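Local structure of cell-binding factor 2 (Campylobacter jejuni, 3RFW) at residues A[87-92]-A[226-231]. The protein is a SurA-like chaperone and virulence factor that probably also catalyses cis-trans isomerisation of peptidyl-prolyl bonds. Sequence-based numbering, arbitrary orientation.
Sequences NTIKID and GLKFEE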
loop_
_atom_site.group_PDB
_atom_site.type_symbol
_atom_site.label_atom_id
_atom_site.label_comp_id
_atom_site.label_asym_id
_atom_site.label_seq_id
_atom_site.Cartn_x
_atom_site.Cartn_y
_atom_site.Cartn_z
ATOM N N ASN A 87 -8.533 -27.438 12.083
ATOM C CA ASN A 87 -8.967 -27.537 13.479
ATOM C C ASN A 87 -8.298 -28.668 14.271
ATOM O O ASN A 87 -8.440 -28.734 15.493
ATOM C CB ASN A 87 -10.489 -27.682 13.586
ATOM C CG ASN A 87 -11.227 -26.396 13.263
ATOM O OD1 ASN A 87 -12.381 -26.427 12.813
ATOM N ND2 ASN A 87 -10.556 -25.264 13.445
ATOM N N THR A 88 -7.617 -29.586 13.586
ATOM C CA THR A 88 -6.868 -30.624 14.302
ATOM C C THR A 88 -5.415 -30.224 14.616
ATOM O O THR A 88 -4.630 -31.071 15.034
ATOM C CB THR A 88 -6.817 -31.943 13.518
ATOM O OG1 THR A 88 -5.938 -31.791 12.401
ATOM C CG2 THR A 88 -8.218 -32.384 13.051
ATOM N N ILE A 89 -5.016 -28.999 14.270
ATOM C CA ILE A 89 -3.612 -28.599 14.403
ATOM C C ILE A 89 -3.377 -27.875 15.720
ATOM O O ILE A 89 -4.031 -26.882 16.015
ATOM C CB ILE A 89 -3.117 -27.737 13.229
ATOM C CG1 ILE A 89 -3.674 -28.250 11.892
ATOM C CG2 ILE A 89 -1.592 -27.708 13.200
ATOM C CD1 ILE A 89 -2.839 -29.363 11.218
ATOM N N LYS A 90 -2.496 -28.423 16.548
ATOM C CA LYS A 90 -2.095 -27.755 17.792
ATOM C C LYS A 90 -0.594 -27.880 18.010
ATOM O O LYS A 90 -0.025 -28.968 17.899
ATOM C CB LYS A 90 -2.867 -28.312 18.993
ATOM N N ILE A 91 0.059 -26.751 18.240
ATOM C CA ILE A 91 1.443 -26.768 18.663
ATOM C C ILE A 91 1.486 -26.599 20.181
ATOM O O ILE A 91 0.993 -25.601 20.723
ATOM C CB ILE A 91 2.241 -25.639 17.987
ATOM C CG1 ILE A 91 1.801 -25.473 16.516
ATOM C CG2 ILE A 91 3.742 -25.903 18.103
ATOM C CD1 ILE A 91 1.970 -26.726 15.656
ATOM N N ASP A 92 2.000 -27.613 20.871
ATOM C CA ASP A 92 2.127 -27.531 22.331
ATOM C C ASP A 92 3.266 -26.585 22.763
ATOM O O ASP A 92 4.177 -26.295 21.992
ATOM C CB ASP A 92 2.297 -28.921 22.943
ATOM C CG ASP A 92 3.431 -29.691 22.317
ATOM O OD1 ASP A 92 4.449 -29.053 21.984
ATOM O OD2 ASP A 92 3.280 -30.918 22.096
ATOM N N GLY A 226 3.712 -19.408 13.057
ATOM C CA GLY A 226 4.550 -19.952 11.989
ATOM C C GLY A 226 4.703 -21.466 12.052
ATOM O O GLY A 226 4.721 -22.132 11.017
ATOM N N LEU A 227 4.844 -22.024 13.256
ATOM C CA LEU A 227 4.832 -23.483 13.382
ATOM C C LEU A 227 3.461 -24.096 13.038
ATOM O O LEU A 227 3.406 -25.184 12.495
ATOM C CB LEU A 227 5.268 -23.942 14.778
ATOM C CG LEU A 227 6.702 -23.631 15.229
ATOM C CD1 LEU A 227 6.852 -23.993 16.712
ATOM C CD2 LEU A 227 7.719 -24.366 14.370
ATOM N N LYS A 228 2.364 -23.441 13.422
ATOM C CA LYS A 228 1.020 -23.967 13.109
ATOM C C LYS A 228 0.791 -24.022 11.611
ATOM O O LYS A 228 0.171 -24.947 11.097
ATOM C CB LYS A 228 -0.057 -23.086 13.723
ATOM C CG LYS A 228 -1.437 -23.710 13.730
ATOM C CD LYS A 228 -2.433 -22.837 14.507
ATOM C CE LYS A 228 -3.845 -23.429 14.483
ATOM N NZ LYS A 228 -4.892 -22.473 14.988
ATOM N N PHE A 229 1.304 -23.015 10.919
ATOM C CA PHE A 229 1.071 -22.873 9.513
ATOM C C PHE A 229 1.869 -23.926 8.783
ATOM O O PHE A 229 1.338 -24.596 7.912
ATOM C CB PHE A 229 1.444 -21.463 9.032
ATOM C CG PHE A 229 1.481 -21.321 7.525
ATOM C CD1 PHE A 229 2.685 -21.155 6.856
ATOM C CD2 PHE A 229 0.310 -21.368 6.777
ATOM C CE1 PHE A 229 2.725 -21.025 5.464
ATOM C CE2 PHE A 229 0.338 -21.237 5.389
ATOM C CZ PHE A 229 1.548 -21.061 4.735
ATOM N N GLU A 230 3.132 -24.111 9.178
ATOM C CA GLU A 230 3.968 -25.149 8.575
ATOM C C GLU A 230 3.360 -26.537 8.795
ATOM O O GLU A 230 3.432 -27.404 7.926
ATOM C CB GLU A 230 5.379 -25.120 9.168
ATOM C CG GLU A 230 6.148 -23.838 8.890
ATOM C CD GLU A 230 6.620 -23.761 7.441
ATOM O OE1 GLU A 230 7.108 -24.801 6.927
ATOM O OE2 GLU A 230 6.447 -22.685 6.809
ATOM N N GLU A 231 2.887 -26.773 10.009
ATOM C CA GLU A 231 2.253 -28.031 10.349
ATOM C C GLU A 231 0.981 -28.218 9.514
ATOM O O GLU A 231 0.778 -29.270 8.932
ATOM C CB GLU A 231 1.949 -28.090 11.854
ATOM C CG GLU A 231 1.207 -29.367 12.348
ATOM C CD GLU A 231 2.006 -30.673 12.165
ATOM O OE1 GLU A 231 3.208 -30.604 11.808
ATOM O OE2 GLU A 231 1.399 -31.776 12.304
#
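Ile91 and Ile89, two residues apart in an extended linker, both direct their side chains at one flank of helix 216-246. The apolar part of the contact centres on Ile91, whose CA lies 6.2 Å from that of Lys228. Its CG1 rests on the helix backbone, 3.7 Å from Lys228 N, while CD1 touches both Leu227 O and Glu231 CB. The other branch, CG2, meets Leu227 CD1 at 3.9 Å, the two side chains running at about a right angle. Ile91 also touches Val96, and Leu227 touches Phe99, so helix 93-103 packs against the same patch. The linker joins helix 63-86 to helix 93-103, and the long helix follows strand 199-213; the contact thus brings the linker, in the first half of the chain, against the long helix near the C-terminus, within the helical part of a SurA-like fold. The remaining contacts use the aliphatic portions of charged residues. Ile89, buried, has CG2 anti to its N (chi1 -40° for CG1), which brings this methyl between two helix side chains: Glu231 CG at 3.4 Å and Lys228 CG at 4.0 Å. Glu231 has CG opposite its backbone N (chi1 177°), which sets CB and CG against that methyl; the chain then folds at chi2. Lys228 instead stays extended, passing alongside the linker with CE 3.8 Å from Ile89 O. Beyond Ile91, Asp92 N-caps helix 93-103 through a bond from Lys95 N to OD1.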